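Local coordinates for protein dihydropteroate synthase (Burkholderia cenocepacia, PDB 2Y5S) that probably catalyses the condensation of para-aminobenzoate with 6-hydroxymethyl-7,8-dihydropterin diphosphate to give 7,8-dihydropteroate, a step of folate biosynthesis, at residues L18-E21 with R22-M26; L210-L213 with P214-A217; A286-A289 with A290-R294; A230-R234 with K235-G239. All coordinates share one frame; numbering follows the deposited sequence.

Interaction 1: residues L18-E21 with R22-M26; sequences LTFE and RPLVM
Leu18, Phe20 and Leu24 supply the apolar half of this local contact, in which the chain turns from the short hairpin 11-18 into strand 24-30. CD1 of Leu24 is the shared atom: it lies 3.8 Å from CE1 of Phe20 and 3.9 Å from CD2 of Leu18. The side chains of Phe20 and Leu24 run at about a right angle, and Leu24 CG is also near Phe20 CD1 and CE1, with Leu24 CD1 coming at the ring obliquely. On its other branch, Leu24 CD2 sits over one face of the Arg22 guanidinium, 3.7 Å above the plane and toward its rim.

The polar contacts use both backbone and side chains. A water donates to Thr19 O at 2.8 Å and to Arg22 O at 2.7 Å, bridging the two carbonyls. Thr19 OG1 donates to Glu21 OE1 at 2.8 Å, where the carboxylate oxygen accepts on its syn lone pair; the Glu21 chain, bent at chi2 (75°), folds back to receive it. Arg22, extended from CG to NE, carries its charge to a salt bridge with Asp61.

Leu24 and Leu18 both rest on Leu62 of strand 62-66, Phe20 reaches Ile268 of strand 268-271, and Pro23 touches Trp284 of helix 274-291, placing the loop where the first strand of the TIM barrel begins.

Interaction 2: residues L210-L213 with P214-A217; sequences LAAL and PDTA
Leu213 O is gripped twice by Thr216, and this is the tight part of the contact. The hydroxyl OG1 donates to Leu213 O at 2.7 Å, lying in the carbonyl plane, while the backbone N of Thr216 reaches the same oxygen at 3.0 Å from above that plane, 56° out of it. A chi1 of 63° sets OG1 between the backbone N and the carbonyl carbon, which brings the hydroxyl back to the preceding turn and leaves CG2 3.6 Å from Leu213 O. One step earlier, Asp215 N donates to Ala212 O at 3.0 Å, a rather bent bond with 134° at the hydrogen.

Helix 204-211 of the TIM barrel ends here: Ala212 departs from helical angles, and the residues after it return to them, though 214-216 lack the regular bonding pattern. Pro214 has no N-H to offer, and its CD lies 3.6 Å from CB of the preceding Leu213.

Leu213 is buried, directed to Pro194 and to Ala261 of helix 251-263. By contrast, Pro214 and Asp215 are exposed; the Asp215 side chain comes nearest through CB, 3.5 Å from Ala212 O, and its carboxylate makes no hydrogen bond across the contact. Ala212 and Thr216 meet Val166 of helix 165-182, and Ala212 also packs on Arg294 of the second subunit.

Interaction 3: residues A286-A289 with A290-R294; sequences AVRA and AARQR
At the end of the C-terminal helix 274-291 stand two arginines four residues apart, Arg288 and Arg292, whose guanidinium groups stack face to face. Their planes differ by 18° and their centres are 4.0 Å apart. The overlap is offset: Arg292 NH2 hangs 3.3 Å above the plane of Arg288 toward its rim, and Arg288 NE lies correspondingly over one face of Arg292. Both side chains point the same way, side by side. Arg288 leaves with CG opposite its backbone N (chi1 -177°) and bends at chi3, whereas Arg292 starts beside its own N (chi1 -65°) and stays extended to NE.

Two like charges at this distance would be expected to cost energy, but each group has polar partners: Arg288 NH2 donates to Glu21 O and to Asn285 OD1, and Arg292 NE to Thr5 OG1. These bonds probably offset part of the repulsion. Along the backbone, Arg292 N donates to Arg288 O at 2.9 Å, nearly along the C=O axis, and Ala291 N to Val287 O at 2.8 Å.

Val287 and Ala290 pack on Cys260 and Ala208 of the second subunit, and Arg294 forms a salt bridge with its Asp164. Bonding from i to i+4, followed by a type I turn from Ala291 to Arg294, is how this helix runs out at the chain end.

Interaction 4: residues A230-R234 with K235-G239; sequences AGMSR and KSMLG. With 78H (7,8-dihydropteroate), chain P; EDO (1,2-ethanediol), chain S.
Lys235 NZ is held by several acceptors at once: it donates to Gly231 O at 2.8 Å, to O4 of 7,8-dihydropteroate at 2.7 Å and to Phe196 O, with a weak bond to pterin N5. The lysine is extended beyond CG, so its aliphatic part runs alongside the product while its amine arrives at the pterin; CE passes 3.6 Å from C16 of the benzoate ring. NZ approaches Gly231 O from above the carbonyl plane, 37° out of it.

At the other end of the product, Ser236 N donates to the carboxylate oxygen O23 at 2.9 Å and more weakly to O22. Since helix 236-239 begins here, with Lys235 at its N-cap position, the carboxylate meets the amino end of a helix, whose dipole would suit its negative charge. Residues Lys235 and Ser236 thus reach both the pterin and the carboxylate of the product.

Lys235 N donates to Met232 O at 3.1 Å, closing a type II turn, and Leu238 CD1 lies 3.3 Å from that same oxygen. Met232 CG touches Met237 SD at 3.8 Å, the two side chains crossing obliquely.

Met232 also packs on helix 251-263 and helix 204-211, Leu238 on Tyr207 and on Val283 of the second subunit, while Arg234 pairs with Asp273 beyond strand 268-271.

In the fold
Interactions 2 and 4 are buried, interaction 1 is partly buried where the barrel's first strand starts, and interaction 3 lies on the surface, with its centre about 28 Å from the centre of the chain. Interactions 1 and 3 share a hydrogen bond that joins the loop before strand 24-30 to helix 274-291. Interactions 2 and 4 also touch, but through apolar packing of Leu210 on Met232. Interactions 2, 3 and 4 all meet the second subunit. Chemistry tracks place: ligand-directed polar bonds in 4, backbone and hydroxyl bonds at a helix end in 2, stacked charges in 3, and mixed apolar and water-bridged contacts in 1.

Interaction 1: residues L18-E21 with R22-M26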
loop_
_atom_site.group_PDB
_atom_site.type_symbol
_atom_site.label_atom_id
_atom_site.label_comp_id
_atom_site.label_asym_id
_atom_site.label_seq_id
_atom_site.Cartn_x
_atom_site.Cartn_y
_atom_site.Cartn_z
ATOM N N LEU B 18 -7.133 -5.096 -23.916
ATOM C CA LEU B 18 -6.391 -4.668 -22.731
ATOM C C LEU B 18 -5.013 -5.342 -22.646
ATOM O O LEU B 18 -4.900 -6.567 -22.778
ATOM C CB LEU B 18 -7.207 -4.954 -21.471
ATOM C CG LEU B 18 -8.575 -4.278 -21.412
ATOM C CD1 LEU B 18 -9.259 -4.724 -20.123
ATOM C CD2 LEU B 18 -8.487 -2.740 -21.508
ATOM N N THR B 19 -3.977 -4.529 -22.443
ATOM C CA THR B 19 -2.641 -5.028 -22.131
ATOM C C THR B 19 -2.225 -4.441 -20.763
ATOM O O THR B 19 -2.774 -3.412 -20.299
ATOM C CB THR B 19 -1.606 -4.742 -23.251
ATOM O OG1 THR B 19 -1.521 -3.336 -23.492
ATOM C CG2 THR B 19 -1.976 -5.459 -24.578
ATOM N N PHE B 20 -1.294 -5.109 -20.099
ATOM C CA PHE B 20 -1.056 -4.851 -18.684
ATOM C C PHE B 20 0.377 -4.389 -18.384
ATOM O O PHE B 20 1.003 -4.840 -17.423
ATOM C CB PHE B 20 -1.474 -6.086 -17.865
ATOM C CG PHE B 20 -2.948 -6.410 -17.991
ATOM C CD1 PHE B 20 -3.913 -5.569 -17.421
ATOM C CD2 PHE B 20 -3.374 -7.513 -18.697
ATOM C CE1 PHE B 20 -5.250 -5.832 -17.559
ATOM C CE2 PHE B 20 -4.739 -7.794 -18.848
ATOM C CZ PHE B 20 -5.670 -6.961 -18.278
ATOM N N GLU B 21 0.873 -3.453 -19.198
ATOM C CA GLU B 21 2.131 -2.748 -18.907
ATOM C C GLU B 21 2.071 -2.108 -17.529
ATOM O O GLU B 21 3.100 -1.947 -16.867
ATOM C CB GLU B 21 2.445 -1.644 -19.946
ATOM C CG GLU B 21 2.861 -2.149 -21.318
ATOM C CD GLU B 21 1.697 -2.690 -22.156
ATOM O OE1 GLU B 21 0.516 -2.391 -21.841
ATOM O OE2 GLU B 21 1.985 -3.426 -23.142
ATOM N N ARG B 22 0.871 -1.680 -17.143
ATOM C CA ARG B 22 0.554 -1.381 -15.740
ATOM C C ARG B 22 -0.768 -2.063 -15.401
ATOM O O ARG B 22 -1.597 -2.283 -16.290
ATOM C CB ARG B 22 0.445 0.122 -15.512
ATOM C CG ARG B 22 -0.726 0.782 -16.209
ATOM C CD ARG B 22 -0.807 2.289 -15.950
ATOM N NE ARG B 22 -1.894 2.831 -16.762
ATOM C CZ ARG B 22 -3.182 2.799 -16.421
ATOM N NH1 ARG B 22 -3.580 2.258 -15.262
ATOM N NH2 ARG B 22 -4.085 3.288 -17.262
ATOM N N PRO B 23 -0.974 -2.393 -14.115
ATOM C CA PRO B 23 -2.246 -2.941 -13.703
ATOM C C PRO B 23 -3.333 -1.923 -13.883
ATOM O O PRO B 23 -3.075 -0.709 -13.812
ATOM C CB PRO B 23 -2.045 -3.243 -12.210
ATOM C CG PRO B 23 -0.909 -2.418 -11.796
ATOM C CD PRO B 23 -0.037 -2.252 -12.987
ATOM N N LEU B 24 -4.530 -2.408 -14.139
ATOM C CA LEU B 24 -5.681 -1.546 -14.393
ATOM C C LEU B 24 -6.605 -1.501 -13.201
ATOM O O LEU B 24 -6.710 -2.457 -12.440
ATOM C CB LEU B 24 -6.456 -2.036 -15.635
ATOM C CG LEU B 24 -5.691 -2.031 -16.961
ATOM C CD1 LEU B 24 -6.672 -2.385 -18.116
ATOM C CD2 LEU B 24 -4.932 -0.737 -17.275
ATOM N N VAL B 25 -7.256 -0.360 -13.029
ATOM C CA VAL B 25 -8.188 -0.143 -11.938
ATOM C C VAL B 25 -9.664 -0.198 -12.437
ATOM O O VAL B 25 -10.092 0.564 -13.319
ATOM C CB VAL B 25 -7.869 1.182 -11.263
ATOM C CG1 VAL B 25 -8.910 1.520 -10.203
ATOM C CG2 VAL B 25 -6.419 1.122 -10.691
ATOM N N MET B 26 -10.417 -1.138 -11.883
ATOM C CA MET B 26 -11.846 -1.287 -12.187
ATOM C C MET B 26 -12.650 -0.665 -11.049
ATOM O O MET B 26 -12.630 -1.170 -9.925
ATOM C CB MET B 26 -12.204 -2.761 -12.318
ATOM C CG MET B 26 -13.711 -3.065 -12.309
ATOM S SD MET B 26 -14.120 -4.832 -12.423
ATOM C CE MET B 26 -13.588 -5.161 -14.103
HETATM O O HOH W 1 -1.835 -1.217 -18.796
#

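Interaction 2: residues L210-L213 with P214-A217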
loop_
_atom_site.group_PDB
_atom_site.type_symbol
_atom_site.label_atom_id
_atom_site.label_comp_id
_atom_site.label_asym_id
_atom_site.label_seq_id
_atom_site.Cartn_x
_atom_site.Cartn_y
_atom_site.Cartn_z
ATOM N N LEU B 210 -4.111 -14.455 -1.228
ATOM C CA LEU B 210 -3.443 -13.196 -1.560
ATOM C C LEU B 210 -1.922 -13.359 -1.581
ATOM O O LEU B 210 -1.280 -12.883 -2.524
ATOM C CB LEU B 210 -3.850 -12.082 -0.612
ATOM C CG LEU B 210 -3.219 -10.689 -0.814
ATOM C CD1 LEU B 210 -3.196 -10.268 -2.295
ATOM C CD2 LEU B 210 -3.970 -9.671 0.020
ATOM N N ALA B 211 -1.355 -14.028 -0.567
ATOM C CA ALA B 211 0.105 -14.297 -0.510
ATOM C C ALA B 211 0.614 -15.123 -1.700
ATOM O O ALA B 211 1.731 -14.906 -2.180
ATOM C CB ALA B 211 0.475 -15.014 0.800
ATOM N N ALA B 212 -0.212 -16.067 -2.150
ATOM C CA ALA B 212 0.115 -16.947 -3.265
ATOM C C ALA B 212 -0.640 -16.624 -4.546
ATOM O O ALA B 212 -0.825 -17.499 -5.386
ATOM C CB ALA B 212 -0.156 -18.394 -2.857
ATOM N N LEU B 213 -1.061 -15.373 -4.718
ATOM C CA LEU B 213 -1.911 -14.984 -5.850
ATOM C C LEU B 213 -1.485 -15.516 -7.238
ATOM O O LEU B 213 -2.329 -16.042 -7.981
ATOM C CB LEU B 213 -2.111 -13.459 -5.895
ATOM C CG LEU B 213 -3.267 -12.911 -6.743
ATOM C CD1 LEU B 213 -4.617 -13.330 -6.187
ATOM C CD2 LEU B 213 -3.240 -11.400 -6.863
ATOM N N PRO B 214 -0.199 -15.399 -7.601
ATOM C CA PRO B 214 0.132 -15.863 -8.964
ATOM C C PRO B 214 -0.248 -17.318 -9.223
ATOM O O PRO B 214 -0.660 -17.650 -10.338
ATOM C CB PRO B 214 1.659 -15.692 -9.062
ATOM C CG PRO B 214 2.083 -14.961 -7.861
ATOM C CD PRO B 214 0.991 -14.966 -6.848
ATOM N N ASP B 215 -0.138 -18.154 -8.190
ATOM C CA ASP B 215 -0.416 -19.577 -8.290
ATOM C C ASP B 215 -1.910 -19.935 -8.315
ATOM O O ASP B 215 -2.239 -21.096 -8.479
ATOM C CB ASP B 215 0.259 -20.329 -7.139
ATOM C CG ASP B 215 1.775 -20.163 -7.136
ATOM O OD1 ASP B 215 2.373 -20.074 -8.232
ATOM O OD2 ASP B 215 2.354 -20.114 -6.031
ATOM N N THR B 216 -2.806 -18.956 -8.148
ATOM C CA THR B 216 -4.243 -19.198 -8.290
ATOM C C THR B 216 -4.675 -19.290 -9.769
ATOM O O THR B 216 -5.729 -19.833 -10.072
ATOM C CB THR B 216 -5.085 -18.103 -7.592
ATOM O OG1 THR B 216 -4.841 -16.853 -8.220
ATOM C CG2 THR B 216 -4.744 -17.987 -6.101
ATOM N N ALA B 217 -3.842 -18.791 -10.686
ATOM C CA ALA B 217 -4.207 -18.689 -12.096
ATOM C C ALA B 217 -3.691 -19.884 -12.887
ATOM O O ALA B 217 -2.490 -20.149 -12.900
ATOM C CB ALA B 217 -3.651 -17.406 -12.694
#

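Interaction 3: residues A286-A289 with A290-R294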
loop_
_atom_site.group_PDB
_atom_site.type_symbol
_atom_site.label_atom_id
_atom_site.label_comp_id
_atom_site.label_asym_id
_atom_site.label_seq_id
_atom_site.Cartn_x
_atom_site.Cartn_y
_atom_site.Cartn_z
ATOM N N ALA B 286 6.255 4.030 -10.055
ATOM C CA ALA B 286 7.500 4.795 -9.950
ATOM C C ALA B 286 8.649 3.987 -9.310
ATOM O O ALA B 286 9.798 4.078 -9.732
ATOM C CB ALA B 286 7.281 6.090 -9.175
ATOM N N VAL B 287 8.322 3.209 -8.280
ATOM C CA VAL B 287 9.284 2.295 -7.661
ATOM C C VAL B 287 9.737 1.240 -8.665
ATOM O O VAL B 287 10.925 0.993 -8.807
ATOM C CB VAL B 287 8.671 1.575 -6.420
ATOM C CG1 VAL B 287 9.605 0.484 -5.909
ATOM C CG2 VAL B 287 8.366 2.599 -5.319
ATOM N N ARG B 288 8.775 0.637 -9.366
ATOM C CA ARG B 288 9.092 -0.373 -10.376
ATOM C C ARG B 288 9.954 0.241 -11.465
ATOM O O ARG B 288 10.937 -0.347 -11.860
ATOM C CB ARG B 288 7.817 -0.981 -10.979
ATOM C CG ARG B 288 8.071 -2.097 -12.003
ATOM C CD ARG B 288 6.767 -2.679 -12.541
ATOM N NE ARG B 288 6.066 -1.721 -13.400
ATOM C CZ ARG B 288 5.006 -1.993 -14.157
ATOM N NH1 ARG B 288 4.476 -3.214 -14.190
ATOM N NH2 ARG B 288 4.461 -1.015 -14.874
ATOM N N ALA B 289 9.606 1.439 -11.930
ATOM C CA ALA B 289 10.400 2.102 -12.980
ATOM C C ALA B 289 11.835 2.347 -12.531
ATOM O O ALA B 289 12.765 2.211 -13.324
ATOM C CB ALA B 289 9.746 3.428 -13.422
ATOM N N ALA B 290 12.019 2.720 -11.267
ATOM C CA ALA B 290 13.364 2.895 -10.707
ATOM C C ALA B 290 14.079 1.552 -10.567
ATOM O O ALA B 290 15.247 1.459 -10.884
ATOM C CB ALA B 290 13.314 3.625 -9.356
ATOM N N ALA B 291 13.378 0.511 -10.124
ATOM C CA ALA B 291 14.006 -0.817 -9.998
ATOM C C ALA B 291 14.512 -1.320 -11.362
ATOM O O ALA B 291 15.614 -1.867 -11.459
ATOM C CB ALA B 291 13.043 -1.814 -9.381
ATOM N N ARG B 292 13.731 -1.087 -12.418
ATOM C CA ARG B 292 14.117 -1.525 -13.775
ATOM C C ARG B 292 15.371 -0.861 -14.331
ATOM O O ARG B 292 15.905 -1.328 -15.335
ATOM C CB ARG B 292 12.970 -1.313 -14.767
ATOM C CG ARG B 292 11.760 -2.168 -14.485
ATOM C CD ARG B 292 10.668 -1.853 -15.468
ATOM N NE ARG B 292 9.586 -2.824 -15.411
ATOM C CZ ARG B 292 8.424 -2.695 -16.046
ATOM N NH1 ARG B 292 8.178 -1.622 -16.792
ATOM N NH2 ARG B 292 7.506 -3.647 -15.938
ATOM N N GLN B 293 15.835 0.221 -13.708
ATOM C CA GLN B 293 17.140 0.805 -14.057
ATOM C C GLN B 293 18.297 0.231 -13.222
ATOM O O GLN B 293 19.410 0.741 -13.290
ATOM C CB GLN B 293 17.128 2.337 -13.919
ATOM C CG GLN B 293 15.970 3.056 -14.614
ATOM C CD GLN B 293 15.876 2.770 -16.104
ATOM O OE1 GLN B 293 16.878 2.750 -16.822
ATOM N NE2 GLN B 293 14.658 2.559 -16.576
ATOM N N ARG B 294 18.040 -0.824 -12.452
ATOM C CA ARG B 294 19.054 -1.444 -11.590
ATOM C C ARG B 294 19.141 -2.942 -11.872
ATOM O O ARG B 294 18.143 -3.664 -11.764
ATOM C CB ARG B 294 18.700 -1.233 -10.115
ATOM C CG ARG B 294 18.578 0.225 -9.707
ATOM C CD ARG B 294 18.388 0.378 -8.200
ATOM N NE ARG B 294 19.594 0.025 -7.446
ATOM C CZ ARG B 294 20.673 0.798 -7.317
ATOM N NH1 ARG B 294 20.740 1.992 -7.903
ATOM N NH2 ARG B 294 21.707 0.370 -6.593
ATOM O OXT ARG B 294 20.198 -3.471 -12.207
#

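Interaction 4: residues A230-R234 with K235-G239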
loop_
_atom_site.group_PDB
_atom_site.type_symbol
_atom_site.label_atom_id
_atom_site.label_comp_id
_atom_site.label_asym_id
_atom_site.label_seq_id
_atom_site.Cartn_x
_atom_site.Cartn_y
_atom_site.Cartn_z
ATOM N N ALA B 230 -8.564 -9.210 -9.141
ATOM C CA ALA B 230 -8.663 -9.367 -7.697
ATOM C C ALA B 230 -9.566 -8.278 -7.128
ATOM O O ALA B 230 -9.418 -7.106 -7.442
ATOM C CB ALA B 230 -7.293 -9.276 -7.062
ATOM N N GLY B 231 -10.487 -8.688 -6.280
ATOM C CA GLY B 231 -11.401 -7.767 -5.626
ATOM C C GLY B 231 -11.420 -7.991 -4.123
ATOM O O GLY B 231 -12.005 -8.962 -3.648
ATOM N N MET B 232 -10.796 -7.081 -3.372
ATOM C CA MET B 232 -10.794 -7.159 -1.906
ATOM C C MET B 232 -11.360 -5.936 -1.214
ATOM O O MET B 232 -11.417 -5.893 0.014
ATOM C CB MET B 232 -9.366 -7.387 -1.452
ATOM C CG MET B 232 -8.877 -8.743 -1.888
ATOM S SD MET B 232 -7.152 -8.941 -1.567
ATOM C CE MET B 232 -6.539 -8.052 -2.958
ATOM N N SER B 233 -11.804 -4.962 -2.016
ATOM C CA SER B 233 -12.145 -3.627 -1.533
ATOM C C SER B 233 -13.233 -3.636 -0.455
ATOM O O SER B 233 -14.331 -4.130 -0.682
ATOM C CB SER B 233 -12.558 -2.750 -2.711
ATOM O OG SER B 233 -12.924 -1.438 -2.292
ATOM N N ARG B 234 -12.900 -3.076 0.708
ATOM C CA ARG B 234 -13.802 -2.959 1.852
ATOM C C ARG B 234 -14.293 -4.278 2.451
ATOM O O ARG B 234 -15.218 -4.280 3.246
ATOM C CB ARG B 234 -14.984 -2.028 1.522
ATOM C CG ARG B 234 -14.513 -0.665 1.049
ATOM C CD ARG B 234 -15.670 0.282 0.843
ATOM N NE ARG B 234 -15.212 1.658 0.649
ATOM C CZ ARG B 234 -16.006 2.646 0.242
ATOM N NH1 ARG B 234 -17.293 2.409 -0.038
ATOM N NH2 ARG B 234 -15.514 3.872 0.090
ATOM N N LYS B 235 -13.633 -5.385 2.128
ATOM C CA LYS B 235 -14.170 -6.693 2.474
ATOM C C LYS B 235 -13.821 -7.108 3.903
ATOM O O LYS B 235 -12.943 -6.527 4.540
ATOM C CB LYS B 235 -13.714 -7.736 1.468
ATOM C CG LYS B 235 -14.402 -7.616 0.093
ATOM C CD LYS B 235 -14.174 -8.859 -0.758
ATOM C CE LYS B 235 -14.930 -8.777 -2.085
ATOM N NZ LYS B 235 -14.550 -9.897 -2.983
ATOM N N SER B 236 -14.535 -8.117 4.387
ATOM C CA SER B 236 -14.384 -8.634 5.739
ATOM C C SER B 236 -12.985 -9.086 6.068
ATOM O O SER B 236 -12.560 -8.929 7.212
ATOM C CB SER B 236 -15.340 -9.797 5.966
ATOM O OG SER B 236 -16.645 -9.282 6.028
ATOM N N MET B 237 -12.262 -9.637 5.088
ATOM C CA MET B 237 -10.854 -10.012 5.317
ATOM C C MET B 237 -10.014 -8.828 5.798
ATOM O O MET B 237 -9.006 -9.009 6.482
ATOM C CB MET B 237 -10.215 -10.629 4.068
ATOM C CG MET B 237 -10.135 -9.694 2.863
ATOM S SD MET B 237 -9.452 -10.495 1.390
ATOM C CE MET B 237 -7.718 -10.605 1.832
ATOM N N LEU B 238 -10.409 -7.616 5.417
ATOM C CA LEU B 238 -9.706 -6.401 5.843
ATOM C C LEU B 238 -10.168 -5.949 7.241
ATOM O O LEU B 238 -9.348 -5.644 8.112
ATOM C CB LEU B 238 -9.925 -5.294 4.808
ATOM C CG LEU B 238 -9.584 -5.613 3.341
ATOM C CD1 LEU B 238 -9.730 -4.360 2.464
ATOM C CD2 LEU B 238 -8.204 -6.211 3.190
ATOM N N GLY B 239 -11.486 -5.904 7.458
ATOM C CA GLY B 239 -12.038 -5.567 8.773
ATOM C C GLY B 239 -11.507 -6.455 9.885
ATOM O O GLY B 239 -11.229 -5.980 11.019
HETATM O O4 78H P . -14.207 -10.110 -5.657
HETATM C C4 78H P . -14.975 -9.997 -6.614
HETATM C C5 78H P . -16.304 -9.551 -6.455
HETATM N N3 78H P . -14.531 -10.340 -7.901
HETATM C C9 78H P . -17.117 -9.475 -7.610
HETATM N N5 78H P . -16.772 -9.159 -5.243
HETATM C C2 78H P . -15.416 -10.262 -9.020
HETATM N N8 78H P . -18.431 -9.038 -7.519
HETATM N N1 78H P . -16.669 -9.818 -8.834
HETATM C C6 78H P . -18.054 -8.771 -5.090
HETATM N N2 78H P . -15.007 -10.629 -10.244
HETATM C C7 78H P . -19.085 -8.842 -6.220
HETATM C C10 78H P . -18.544 -8.270 -3.761
HETATM N N11 78H P . -18.931 -9.396 -2.904
HETATM C C15 78H P . -18.467 -9.442 -1.662
HETATM C C16 78H P . -17.873 -10.599 -1.167
HETATM C C17 78H P . -18.562 -8.295 -0.873
HETATM C C18 78H P . -17.390 -10.619 0.129
HETATM C C19 78H P . -18.076 -8.315 0.427
HETATM C C20 78H P . -17.495 -9.479 0.928
HETATM C C21 78H P . -16.928 -9.493 2.351
HETATM O O22 78H P . -16.181 -10.435 2.626
HETATM O O23 78H P . -17.128 -8.515 3.104
HETATM C C1 EDO S . -18.511 -3.908 1.321
HETATM O O1 EDO S . -18.342 -4.783 2.438
HETATM C C2 EDO S . -17.978 -4.585 0.067
HETATM O O2 EDO S . -18.848 -4.309 -1.034
#